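Local structure of LytB (4N7B) at residues H322-V325 with Q326-A329; E345-G348 with T349-A353; Q395-K398 with N399-H403; H293-P297 with Q298-I302; I276-L279 with N280-P283. The protein catalyses the reduction of 4-hydroxy-3-methylbut-2-enyl diphosphate to isopentenyl and dimethylallyl diphosphate, the last step of apicoplast isoprenoid precursor synthesis, using an iron-sulfur cluster. All coordinates share one frame; numbering follows the deposited sequence.

Interaction 1 of 5, residues H322-V325 with Q326-A329. With NA (sodium ion), chain F.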
loop_
_atom_site.group_PDB
_atom_site.type_symbol
_atom_site.label_atom_id
_atom_site.label_comp_id
_atom_site.label_asym_id
_atom_site.label_seq_id
_atom_site.Cartn_x
_atom_site.Cartn_y
_atom_site.Cartn_z
ATOM N N HIS A 322 -4.909 13.082 0.338
ATOM C CA HIS A 322 -4.772 14.189 -0.616
ATOM C C HIS A 322 -5.770 15.285 -0.306
ATOM O O HIS A 322 -5.459 16.478 -0.360
ATOM C CB HIS A 322 -5.008 13.692 -2.043
ATOM C CG HIS A 322 -3.843 12.947 -2.626
ATOM N ND1 HIS A 322 -3.324 13.232 -3.870
ATOM C CD2 HIS A 322 -3.099 11.928 -2.133
ATOM C CE1 HIS A 322 -2.310 12.422 -4.119
ATOM N NE2 HIS A 322 -2.151 11.622 -3.079
ATOM N N VAL A 323 -6.978 14.860 0.034
ATOM C CA VAL A 323 -8.097 15.762 0.208
ATOM C C VAL A 323 -7.957 16.590 1.491
ATOM O O VAL A 323 -8.132 17.807 1.474
ATOM C CB VAL A 323 -9.413 14.945 0.208
ATOM C CG1 VAL A 323 -10.467 15.635 1.017
ATOM C CG2 VAL A 323 -9.862 14.709 -1.221
ATOM N N TYR A 324 -7.636 15.941 2.601
ATOM C CA TYR A 324 -7.405 16.676 3.841
ATOM C C TYR A 324 -6.282 17.705 3.677
ATOM O O TYR A 324 -6.355 18.801 4.220
ATOM C CB TYR A 324 -7.068 15.724 4.991
ATOM C CG TYR A 324 -8.304 15.250 5.718
ATOM C CD1 TYR A 324 -8.881 16.012 6.735
ATOM C CD2 TYR A 324 -8.929 14.074 5.346
ATOM C CE1 TYR A 324 -10.034 15.579 7.385
ATOM C CE2 TYR A 324 -10.068 13.635 5.981
ATOM C CZ TYR A 324 -10.615 14.377 7.000
ATOM O OH TYR A 324 -11.760 13.904 7.606
ATOM N N VAL A 325 -5.249 17.349 2.921
ATOM C CA VAL A 325 -4.114 18.229 2.737
ATOM C C VAL A 325 -4.539 19.523 2.030
ATOM O O VAL A 325 -4.199 20.629 2.467
ATOM C CB VAL A 325 -3.007 17.527 1.933
ATOM C CG1 VAL A 325 -2.039 18.550 1.369
ATOM C CG2 VAL A 325 -2.273 16.508 2.818
ATOM N N GLN A 326 -5.272 19.383 0.934
ATOM C CA GLN A 326 -5.765 20.542 0.199
ATOM C C GLN A 326 -6.685 21.374 1.077
ATOM O O GLN A 326 -6.626 22.605 1.073
ATOM C CB GLN A 326 -6.536 20.097 -1.039
ATOM C CG GLN A 326 -5.654 19.678 -2.210
ATOM C CD GLN A 326 -6.462 19.034 -3.344
ATOM O OE1 GLN A 326 -6.690 17.825 -3.340
ATOM N NE2 GLN A 326 -6.903 19.846 -4.307
ATOM N N MET A 327 -7.548 20.697 1.829
ATOM C CA MET A 327 -8.563 21.390 2.626
ATOM C C MET A 327 -7.940 22.209 3.749
ATOM O O MET A 327 -8.369 23.334 4.037
ATOM C CB MET A 327 -9.530 20.382 3.230
ATOM C CG MET A 327 -10.549 20.997 4.181
ATOM S SD MET A 327 -11.650 19.731 4.845
ATOM C CE MET A 327 -10.547 18.495 5.471
ATOM N N LYS A 328 -6.936 21.638 4.399
ATOM C CA LYS A 328 -6.288 22.326 5.514
ATOM C C LYS A 328 -5.332 23.393 5.026
ATOM O O LYS A 328 -5.129 24.410 5.692
ATOM C CB LYS A 328 -5.573 21.325 6.417
ATOM C CG LYS A 328 -6.547 20.472 7.203
ATOM C CD LYS A 328 -7.414 21.360 8.090
ATOM C CE LYS A 328 -8.514 20.581 8.756
ATOM N NZ LYS A 328 -9.201 21.436 9.754
ATOM N N ALA A 329 -4.760 23.193 3.846
ATOM C CA ALA A 329 -3.864 24.208 3.301
ATOM C C ALA A 329 -4.677 25.442 2.969
ATOM O O ALA A 329 -4.217 26.559 3.165
ATOM C CB ALA A 329 -3.150 23.701 2.077
HETATM NA NA NA F . -12.618 11.078 7.226
#
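Tyr-324 and Met-327 stand side by side on the last turns of the alpha-helix 316-329, an i to i+3 pair whose side chains point the same way. The thioether chain of Met-327 runs straight out to SD and then turns at chi3 (52°), which swings CE back onto the tyrosine. That methyl approaches the ring obliquely: Met-327 CE is 3.2 Å from Tyr-324 CD1, short enough to be somewhat doubtful, with CE1 next nearest. Phe-378 of strand 377-381 and Ile-407 of a loop also touch the tyrosine.

Beneath these side chains runs the regular i to i+4 ladder. Gln-326 N bonds to His-322 O at 3.2 Å and Met-327 N to Val-323 O at 3.0 Å, and the next two rungs join Lys-328 to Tyr-324 and Ala-329 to Val-325. CB and CG of Lys-328 brush the Tyr-324 carbonyl oxygen, while its ammonium goes on to a salt bridge with Glu-331. Val-325 turns inward, packing on Thr-349, Ala-353 and Val-380; this face fixes the helix against helix 344-350 and strand 377-381. The phenol reaches a sodium ion lying in the plane of the ring at its edge, with Tyr-324 OH 3.0 Å from the metal.

Interaction 2 of 5, residues E345-G348 with T349-A353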
loop_
_atom_site.group_PDB
_atom_site.type_symbol
_atom_site.label_atom_id
_atom_site.label_comp_id
_atom_site.label_asym_id
_atom_site.label_seq_id
_atom_site.Cartn_x
_atom_site.Cartn_y
_atom_site.Cartn_z
ATOM N N GLU A 345 3.513 7.389 -3.367
ATOM C CA GLU A 345 2.370 7.886 -2.613
ATOM C C GLU A 345 2.653 9.189 -1.885
ATOM O O GLU A 345 1.824 10.103 -1.863
ATOM C CB GLU A 345 1.876 6.862 -1.591
ATOM C CG GLU A 345 0.666 7.382 -0.830
ATOM C CD GLU A 345 0.351 6.573 0.392
ATOM O OE1 GLU A 345 0.377 5.313 0.311
ATOM O OE2 GLU A 345 0.079 7.207 1.442
ATOM N N VAL A 346 3.813 9.258 -1.258
ATOM C CA VAL A 346 4.181 10.428 -0.473
ATOM C C VAL A 346 4.420 11.619 -1.385
ATOM O O VAL A 346 3.993 12.738 -1.095
ATOM C CB VAL A 346 5.426 10.144 0.352
ATOM C CG1 VAL A 346 5.958 11.424 0.993
ATOM C CG2 VAL A 346 5.117 9.077 1.410
ATOM N N ILE A 347 5.084 11.374 -2.501
ATOM C CA ILE A 347 5.338 12.430 -3.475
ATOM C C ILE A 347 4.026 13.002 -3.994
ATOM O O ILE A 347 3.852 14.218 -4.043
ATOM C CB ILE A 347 6.181 11.887 -4.627
ATOM C CG1 ILE A 347 7.603 11.609 -4.129
ATOM C CG2 ILE A 347 6.215 12.863 -5.806
ATOM C CD1 ILE A 347 8.419 10.736 -5.085
ATOM N N GLY A 348 3.092 12.120 -4.357
ATOM C CA GLY A 348 1.800 12.539 -4.877
ATOM C C GLY A 348 1.019 13.387 -3.885
ATOM O O GLY A 348 0.442 14.405 -4.248
ATOM N N THR A 349 0.999 12.967 -2.627
ATOM C CA THR A 349 0.314 13.714 -1.576
ATOM C C THR A 349 0.987 15.067 -1.322
ATOM O O THR A 349 0.329 16.097 -1.180
ATOM C CB THR A 349 0.330 12.926 -0.258
ATOM O OG1 THR A 349 -0.465 11.743 -0.403
ATOM C CG2 THR A 349 -0.223 13.785 0.877
ATOM N N TYR A 350 2.313 15.048 -1.255
ATOM C CA TYR A 350 3.096 16.258 -1.055
ATOM C C TYR A 350 2.693 17.311 -2.080
ATOM O O TYR A 350 2.481 18.471 -1.747
ATOM C CB TYR A 350 4.594 15.943 -1.178
ATOM C CG TYR A 350 5.508 17.162 -1.053
ATOM C CD1 TYR A 350 5.917 17.638 0.187
ATOM C CD2 TYR A 350 5.939 17.846 -2.180
ATOM C CE1 TYR A 350 6.734 18.764 0.297
ATOM C CE2 TYR A 350 6.764 18.968 -2.075
ATOM C CZ TYR A 350 7.157 19.416 -0.837
ATOM O OH TYR A 350 7.975 20.521 -0.745
ATOM N N ASN A 351 2.566 16.910 -3.338
ATOM C CA ASN A 351 2.381 17.890 -4.397
ATOM C C ASN A 351 0.987 18.493 -4.453
ATOM O O ASN A 351 0.700 19.303 -5.326
ATOM C CB ASN A 351 2.783 17.289 -5.741
ATOM C CG ASN A 351 4.278 17.376 -5.974
ATOM O OD1 ASN A 351 4.910 18.359 -5.603
ATOM N ND2 ASN A 351 4.850 16.347 -6.572
ATOM N N GLU A 352 0.126 18.124 -3.512
ATOM C CA GLU A 352 -1.185 18.759 -3.421
ATOM C C GLU A 352 -1.057 20.121 -2.740
ATOM O O GLU A 352 -1.873 21.006 -2.970
ATOM C CB GLU A 352 -2.170 17.875 -2.663
ATOM C CG GLU A 352 -2.515 16.559 -3.361
ATOM C CD GLU A 352 -3.506 16.722 -4.515
ATOM O OE1 GLU A 352 -3.969 17.854 -4.761
ATOM O OE2 GLU A 352 -3.828 15.711 -5.177
ATOM N N ALA A 353 -0.035 20.291 -1.907
ATOM C CA ALA A 353 0.230 21.581 -1.271
ATOM C C ALA A 353 1.731 21.734 -1.003
ATOM O O ALA A 353 2.152 21.896 0.139
ATOM C CB ALA A 353 -0.561 21.705 0.027
HETATM O O HOH W 1 -0.052 9.817 1.837
#
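Glu-345 O is approached by two groups of Thr-349, one turn further along the helix. Thr-349 N donates to Glu-345 O at 3.1 Å and 162°. Thr-349 OG1 lies 3.2 Å from the same oxygen, Glu-345 O, because chi1 of -67° sets the hydroxyl beside its own backbone N. A water sits 3.0 Å from Thr-349 OG1 and donates to Glu-345 OE2 at 2.6 Å. The other carboxylate oxygen, OE1, is bonded to the hydroxyl of Thr-383, so both carboxylate oxygens have partners.

Further on, Tyr-350 N uses Val-346 O, and Asn-351 N closes the last full turn on Ile-347 O at 3.1 Å. A type I beta turn from Tyr-350 to Ala-353 then takes over, with Ala-353 N on Tyr-350 O. Asn-351 ND2, lying alongside Ile-347, is satisfied by Ser-296 OG, and Glu-352 OE2 by His-322 ND1. The whole is the short helix of a beta-alpha-beta unit, 334-338 to 357-360, whose start carries the probable proton donor, Glu-345, its side chain about 5 Å from the iron-sulfur cluster of this IspH-family active site.

Interaction 3 of 5, residues Q395-K398 with N399-H403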
loop_
_atom_site.group_PDB
_atom_site.type_symbol
_atom_site.label_atom_id
_atom_site.label_comp_id
_atom_site.label_asym_id
_atom_site.label_seq_id
_atom_site.Cartn_x
_atom_site.Cartn_y
_atom_site.Cartn_z
ATOM N N GLN A 395 4.350 10.941 18.498
ATOM C CA GLN A 395 4.561 11.304 19.887
ATOM C C GLN A 395 5.569 12.443 20.005
ATOM O O GLN A 395 5.395 13.361 20.812
ATOM C CB GLN A 395 5.088 10.099 20.649
ATOM C CG GLN A 395 5.416 10.368 22.095
ATOM C CD GLN A 395 5.835 9.097 22.806
ATOM O OE1 GLN A 395 7.026 8.761 22.869
ATOM N NE2 GLN A 395 4.850 8.363 23.324
ATOM N N LYS A 396 6.628 12.369 19.209
ATOM C CA LYS A 396 7.666 13.397 19.215
ATOM C C LYS A 396 7.106 14.680 18.613
ATOM O O LYS A 396 7.317 15.759 19.142
ATOM C CB LYS A 396 8.886 12.925 18.426
ATOM C CG LYS A 396 10.134 13.720 18.723
ATOM C CD LYS A 396 11.329 13.158 18.003
ATOM C CE LYS A 396 12.523 14.084 18.163
ATOM N NZ LYS A 396 12.777 14.422 19.591
ATOM N N LEU A 397 6.355 14.550 17.524
ATOM C CA LEU A 397 5.682 15.699 16.919
ATOM C C LEU A 397 4.794 16.433 17.910
ATOM O O LEU A 397 4.764 17.665 17.945
ATOM C CB LEU A 397 4.808 15.271 15.747
ATOM C CG LEU A 397 5.340 15.597 14.359
ATOM C CD1 LEU A 397 4.290 15.220 13.340
ATOM C CD2 LEU A 397 5.727 17.074 14.213
ATOM N N LYS A 398 4.050 15.673 18.698
ATOM C CA LYS A 398 3.113 16.250 19.643
ATOM C C LYS A 398 3.809 16.886 20.826
ATOM O O LYS A 398 3.280 17.813 21.420
ATOM C CB LYS A 398 2.152 15.187 20.151
ATOM C CG LYS A 398 0.983 14.955 19.248
ATOM C CD LYS A 398 0.004 14.022 19.928
ATOM C CE LYS A 398 -1.273 13.872 19.153
ATOM N NZ LYS A 398 -2.020 12.660 19.616
ATOM N N ASN A 399 4.981 16.375 21.186
ATOM C CA ASN A 399 5.764 16.974 22.261
ATOM C C ASN A 399 6.150 18.382 21.854
ATOM O O ASN A 399 5.960 19.339 22.594
ATOM C CB ASN A 399 7.036 16.166 22.548
ATOM C CG ASN A 399 6.750 14.875 23.297
ATOM O OD1 ASN A 399 5.708 14.743 23.948
ATOM N ND2 ASN A 399 7.679 13.912 23.212
ATOM N N LYS A 400 6.683 18.495 20.646
ATOM C CA LYS A 400 7.133 19.772 20.131
ATOM C C LYS A 400 5.953 20.693 19.796
ATOM O O LYS A 400 5.962 21.865 20.145
ATOM C CB LYS A 400 7.990 19.532 18.897
ATOM C CG LYS A 400 8.758 20.741 18.460
ATOM C CD LYS A 400 9.799 20.384 17.423
ATOM C CE LYS A 400 10.519 21.631 16.945
ATOM N NZ LYS A 400 11.658 21.299 16.040
ATOM N N PHE A 401 4.937 20.157 19.124
ATOM C CA PHE A 401 3.774 20.953 18.728
ATOM C C PHE A 401 2.477 20.423 19.338
ATOM O O PHE A 401 1.724 19.710 18.676
ATOM C CB PHE A 401 3.640 20.959 17.209
ATOM C CG PHE A 401 4.875 21.411 16.499
ATOM C CD1 PHE A 401 5.239 22.748 16.500
ATOM C CD2 PHE A 401 5.675 20.499 15.829
ATOM C CE1 PHE A 401 6.385 23.169 15.842
ATOM C CE2 PHE A 401 6.819 20.911 15.166
ATOM C CZ PHE A 401 7.175 22.245 15.175
ATOM N N PRO A 402 2.200 20.797 20.594
ATOM C CA PRO A 402 1.098 20.219 21.370
ATOM C C PRO A 402 -0.286 20.399 20.742
ATOM O O PRO A 402 -1.160 19.585 21.019
ATOM C CB PRO A 402 1.176 20.970 22.710
ATOM C CG PRO A 402 2.553 21.562 22.748
ATOM C CD PRO A 402 2.876 21.876 21.328
ATOM N N HIS A 403 -0.487 21.419 19.913
ATOM C CA HIS A 403 -1.826 21.721 19.425
ATOM C C HIS A 403 -2.009 21.248 17.988
ATOM O O HIS A 403 -2.994 21.576 17.321
ATOM C CB HIS A 403 -2.104 23.215 19.558
ATOM C CG HIS A 403 -2.148 23.680 20.979
ATOM N ND1 HIS A 403 -1.344 24.692 21.458
ATOM C CD2 HIS A 403 -2.879 23.249 22.034
ATOM C CE1 HIS A 403 -1.587 24.875 22.742
ATOM N NE2 HIS A 403 -2.515 24.011 23.117
#
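Leu-397 and Phe-401, one turn apart where helix 387-400 ends, meet through a methyl and a rim carbon of the ring: Leu-397 CD2 lies 3.8 Å from Phe-401 CD2, the two side chains crossing obliquely. The same pair shares the last firm helical bond, Phe-401 N to Leu-397 O at 2.8 Å, nearly straight at 160°. Phe-401 is the first residue to leave helical backbone angles, and its chi1 of -54° keeps the ring beside its backbone N, with Phe-401 CD2 3.7 Å from Leu-397 O. Lys-400 CG lies over one face of the ring, toward the rim.

Next outward, Pro-402 follows directly on the residue where the helix ends. Having no N-H, the proline meets Lys-398 O through carbon, with Pro-402 CA 3.2 Å from that oxygen in a CA-H...O contact. One turn earlier, Asn-399 N bonds to Gln-395 O at 3.1 Å and makes a weak second bond with Lys-396 O.

Around this shell, Leu-369 packs on both Leu-397 and Phe-401, while Ile-336 and Ile-338 of strand 334-338 receive the leucine. Lys-400 NZ is bonded to the carbonyls of Val-366 and Leu-369, at the end of helix 363-368. The inner side of the helix end is thus largely hydrocarbon, and the lysine charge would probably be steadied by carbonyl oxygens at the C-terminal end of a neighbouring helix.

Interaction 4 of 5, residues H293-P297 with Q298-I302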
loop_
_atom_site.group_PDB
_atom_site.type_symbol
_atom_site.label_atom_id
_atom_site.label_comp_id
_atom_site.label_asym_id
_atom_site.label_seq_id
_atom_site.Cartn_x
_atom_site.Cartn_y
_atom_site.Cartn_z
ATOM N N HIS A 293 -1.624 4.256 -5.780
ATOM C CA HIS A 293 -0.831 5.082 -4.873
ATOM C C HIS A 293 -1.109 6.563 -5.056
ATOM O O HIS A 293 -0.621 7.399 -4.298
ATOM C CB HIS A 293 0.656 4.837 -5.135
ATOM C CG HIS A 293 1.022 3.388 -5.196
ATOM N ND1 HIS A 293 1.401 2.766 -6.366
ATOM C CD2 HIS A 293 1.033 2.433 -4.236
ATOM C CE1 HIS A 293 1.647 1.491 -6.119
ATOM N NE2 HIS A 293 1.428 1.262 -4.836
ATOM N N GLY A 294 -1.847 6.901 -6.100
ATOM C CA GLY A 294 -2.153 8.288 -6.352
ATOM C C GLY A 294 -1.096 8.988 -7.187
ATOM O O GLY A 294 -0.039 8.433 -7.513
ATOM N N ILE A 295 -1.381 10.241 -7.508
ATOM C CA ILE A 295 -0.588 10.968 -8.474
ATOM C C ILE A 295 -0.514 12.443 -8.097
ATOM O O ILE A 295 -1.379 12.951 -7.380
ATOM C CB ILE A 295 -1.189 10.811 -9.901
ATOM C CG1 ILE A 295 -0.193 11.303 -10.953
ATOM C CG2 ILE A 295 -2.536 11.552 -10.031
ATOM C CD1 ILE A 295 1.019 10.409 -11.097
ATOM N N SER A 296 0.532 13.119 -8.563
ATOM C CA SER A 296 0.657 14.556 -8.364
ATOM C C SER A 296 -0.345 15.289 -9.271
ATOM O O SER A 296 -0.558 14.889 -10.416
ATOM C CB SER A 296 2.090 15.017 -8.670
ATOM O OG SER A 296 3.033 14.365 -7.835
ATOM N N PRO A 297 -0.982 16.351 -8.753
ATOM C CA PRO A 297 -1.975 17.139 -9.502
ATOM C C PRO A 297 -1.418 17.653 -10.824
ATOM O O PRO A 297 -2.135 17.759 -11.817
ATOM C CB PRO A 297 -2.263 18.327 -8.580
ATOM C CG PRO A 297 -1.833 17.890 -7.215
ATOM C CD PRO A 297 -0.764 16.862 -7.389
ATOM N N GLN A 298 -0.131 17.973 -10.817
ATOM C CA GLN A 298 0.553 18.527 -11.983
ATOM C C GLN A 298 0.496 17.551 -13.155
ATOM O O GLN A 298 0.315 17.947 -14.303
ATOM C CB GLN A 298 2.008 18.828 -11.629
ATOM C CG GLN A 298 2.186 19.929 -10.580
ATOM C CD GLN A 298 2.021 19.441 -9.144
ATOM O OE1 GLN A 298 1.700 18.282 -8.903
ATOM N NE2 GLN A 298 2.239 20.332 -8.185
ATOM N N ILE A 299 0.657 16.267 -12.854
ATOM C CA ILE A 299 0.588 15.235 -13.880
ATOM C C ILE A 299 -0.764 15.285 -14.576
ATOM O O ILE A 299 -0.864 15.057 -15.784
ATOM C CB ILE A 299 0.781 13.840 -13.285
ATOM C CG1 ILE A 299 2.130 13.758 -12.567
ATOM C CG2 ILE A 299 0.696 12.788 -14.367
ATOM C CD1 ILE A 299 3.298 14.096 -13.450
ATOM N N ARG A 300 -1.806 15.595 -13.811
ATOM C CA ARG A 300 -3.157 15.629 -14.353
ATOM C C ARG A 300 -3.301 16.725 -15.403
ATOM O O ARG A 300 -3.756 16.469 -16.518
ATOM C CB ARG A 300 -4.189 15.828 -13.237
ATOM C CG ARG A 300 -4.229 14.689 -12.258
ATOM C CD ARG A 300 -5.106 14.972 -11.044
ATOM N NE ARG A 300 -6.107 13.918 -10.925
ATOM C CZ ARG A 300 -6.131 12.982 -9.986
ATOM N NH1 ARG A 300 -5.237 12.945 -9.014
ATOM N NH2 ARG A 300 -7.088 12.079 -10.014
ATOM N N GLU A 301 -2.918 17.946 -15.059
ATOM C CA GLU A 301 -3.093 19.043 -16.003
ATOM C C GLU A 301 -2.348 18.728 -17.297
ATOM O O GLU A 301 -2.808 19.068 -18.389
ATOM C CB GLU A 301 -2.667 20.387 -15.403
ATOM C CG GLU A 301 -1.275 20.427 -14.802
ATOM C CD GLU A 301 -1.030 21.686 -13.976
ATOM O OE1 GLU A 301 -2.016 22.261 -13.459
ATOM O OE2 GLU A 301 0.145 22.097 -13.843
ATOM N N ILE A 302 -1.216 18.043 -17.179
ATOM C CA ILE A 302 -0.486 17.585 -18.357
ATOM C C ILE A 302 -1.329 16.631 -19.186
ATOM O O ILE A 302 -1.307 16.680 -20.416
ATOM C CB ILE A 302 0.788 16.853 -17.964
ATOM C CG1 ILE A 302 1.807 17.856 -17.429
ATOM C CG2 ILE A 302 1.351 16.076 -19.157
ATOM C CD1 ILE A 302 3.149 17.244 -17.127
HETATM O O HOH W 2 -4.238 10.823 -6.794
#
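Ile-295 points CG1 away from its backbone N (chi1 -167°), which directs one branch to Ile-299 and leaves CG2, in the crowded position between N and carbonyl, facing Arg-300. This is the entry to helix 297-305 in a beta-alpha-beta crossover between parallel strands 287-290 and 309-312. The two isoleucines cross at about a right angle, Ile-295 CG1 lying 3.6 Å from Ile-299 CB. Arg-300 bends at chi3 (124°) so that its guanidinium comes back to the loop, its approach to Ile-295 oblique, with NH1 3.2 Å from Ile-295 CG2.

A water in the guanidinium plane, at its edge, accepts from Arg-300 NH1 at 3.2 Å and from Ile-295 N at 3.0 Å, tying the loop backbone to the helix; NH2 of the arginine makes a salt bridge with Asp-312. The first turn itself is loosely bonded: Ile-299 N to Ser-296 O and Arg-300 N to Pro-297 O are both weak. Before it, His-293, which probably binds the diphosphate substrate, stacks on His-260. Gln-298 lies alongside Pro-297, and its OE1, buried with no polar partner in the model, rests 3.2 Å from Pro-297 CD and 3.3 Å from Ser-296 CB.

Interaction 5 of 5, residues I276-L279 with N280-P283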
loop_
_atom_site.group_PDB
_atom_site.type_symbol
_atom_site.label_atom_id
_atom_site.label_comp_id
_atom_site.label_asym_id
_atom_site.label_seq_id
_atom_site.Cartn_x
_atom_site.Cartn_y
_atom_site.Cartn_z
ATOM N N ILE A 276 4.153 3.285 -17.369
ATOM C CA ILE A 276 5.047 4.333 -17.836
ATOM C C ILE A 276 5.283 5.355 -16.742
ATOM O O ILE A 276 4.528 5.425 -15.777
ATOM C CB ILE A 276 4.455 5.030 -19.085
ATOM C CG1 ILE A 276 3.164 5.773 -18.734
ATOM C CG2 ILE A 276 4.148 4.001 -20.166
ATOM C CD1 ILE A 276 3.373 7.184 -18.218
ATOM N N GLU A 277 6.342 6.140 -16.889
ATOM C CA GLU A 277 6.598 7.260 -15.991
ATOM C C GLU A 277 6.598 8.560 -16.775
ATOM O O GLU A 277 6.376 9.633 -16.218
ATOM C CB GLU A 277 7.940 7.091 -15.274
ATOM C CG GLU A 277 8.007 5.903 -14.339
ATOM C CD GLU A 277 7.055 6.014 -13.165
ATOM O OE1 GLU A 277 6.460 7.098 -12.962
ATOM O OE2 GLU A 277 6.902 5.005 -12.435
ATOM N N ASP A 278 6.848 8.457 -18.073
ATOM C CA ASP A 278 6.916 9.625 -18.930
ATOM C C ASP A 278 5.651 9.684 -19.773
ATOM O O ASP A 278 5.433 8.832 -20.636
ATOM C CB ASP A 278 8.153 9.543 -19.825
ATOM C CG ASP A 278 8.477 10.862 -20.495
ATOM O OD1 ASP A 278 7.539 11.544 -20.961
ATOM O OD2 ASP A 278 9.674 11.214 -20.556
ATOM N N LEU A 279 4.818 10.688 -19.520
ATOM C CA LEU A 279 3.543 10.815 -20.222
ATOM C C LEU A 279 3.686 11.055 -21.727
ATOM O O LEU A 279 2.710 10.939 -22.465
ATOM C CB LEU A 279 2.695 11.917 -19.591
ATOM C CG LEU A 279 1.718 11.393 -18.539
ATOM C CD1 LEU A 279 2.486 10.905 -17.309
ATOM C CD2 LEU A 279 0.688 12.456 -18.177
ATOM N N ASN A 280 4.892 11.382 -22.182
ATOM C CA ASN A 280 5.153 11.493 -23.616
ATOM C C ASN A 280 5.142 10.135 -24.291
ATOM O O ASN A 280 4.987 10.037 -25.511
ATOM C CB ASN A 280 6.498 12.161 -23.880
ATOM C CG ASN A 280 6.453 13.652 -23.667
ATOM O OD1 ASN A 280 5.379 14.260 -23.679
ATOM N ND2 ASN A 280 7.620 14.257 -23.480
ATOM N N ASP A 281 5.318 9.089 -23.486
ATOM C CA ASP A 281 5.240 7.722 -23.976
ATOM C C ASP A 281 3.783 7.378 -24.225
ATOM O O ASP A 281 3.469 6.299 -24.723
ATOM C CB ASP A 281 5.841 6.747 -22.962
ATOM C CG ASP A 281 7.343 6.900 -22.822
ATOM O OD1 ASP A 281 7.908 7.840 -23.424
ATOM O OD2 ASP A 281 7.957 6.084 -22.101
ATOM N N VAL A 282 2.892 8.305 -23.877
ATOM C CA VAL A 282 1.464 8.112 -24.094
ATOM C C VAL A 282 0.941 8.972 -25.240
ATOM O O VAL A 282 1.009 10.199 -25.185
ATOM C CB VAL A 282 0.651 8.441 -22.836
ATOM C CG1 VAL A 282 -0.838 8.236 -23.115
ATOM C CG2 VAL A 282 1.113 7.577 -21.667
ATOM N N PRO A 283 0.416 8.322 -26.287
ATOM C CA PRO A 283 -0.272 9.008 -27.383
ATOM C C PRO A 283 -1.385 9.910 -26.866
ATOM O O PRO A 283 -2.136 9.510 -25.972
ATOM C CB PRO A 283 -0.874 7.855 -28.189
ATOM C CG PRO A 283 0.015 6.690 -27.916
ATOM C CD PRO A 283 0.502 6.868 -26.505
HETATM O O HOH W 3 8.012 5.714 -19.424
#
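Asn-280 N donates to Asp-278 OD1 at 2.9 Å, closing an Asx turn, while Asp-281 N reaches the backbone oxygen of the same aspartate, Asp-278 O, also at 2.9 Å. One residue therefore receives two successive amides through two different oxygens. Its chi1 of -166° places the carboxylate beside its own carbonyl carbon, where OD1 meets the Asn-280 amide; that N-H comes from the anti side, 18° out of the carboxylate plane. Asp-281 N, by contrast, approaches its carbonyl from above the plane. Val-282 N follows with a bond to Leu-279 O at 3.0 Å, so the chain runs on as a short 3-10 turn.

The side chain of Asp-281 folds back over Asp-278, CB lying 3.2 Å from Asp-278 O. The two carboxylates come near without touching, and their like charges are probably offset by the N-H of Asn-280 and by a water. This water links Asp-281 to the backbone: it donates to Asp-281 OD2 at 2.7 Å and accepts from Glu-277 N.

On the buried side, Ile-276 and Val-282 cross at about a right angle, CG1 of the isoleucine lying 4.0 Å from Val-282 CG2. Both rest on Tyr-253, and Ile-276 is backbone-bonded to Val-254 and His-256. Leu-279 touches Lys-255, Ile-299 and Ile-302, so the turn after edge strand 273-276 lies against strand 252-255 and helix 297-305.

In the fold
From the N terminus, interaction 5 comes first, turning the chain beyond edge strand 273-276 toward strand 287-290. Interaction 4 then opens helix 297-305, and Ile-299 and Ile-302 there touch Leu-279 of interaction 5. Interaction 1 ends helix 316-329, interaction 2 ends helix 344-350, and interaction 3 ends helix 387-400. All five are local and in series; none nests in or crosses another. Interactions 1, 2 and 4 converge beside the active site, where loop 293-297 meets His-322 of helix 316-329 and the C-terminal turn of helix 344-350, bringing together helices from the two four-stranded units. Interaction 3 stands apart, on the helix between strands 377-381 and 405-406, its centre about 42 Å from that of interaction 5.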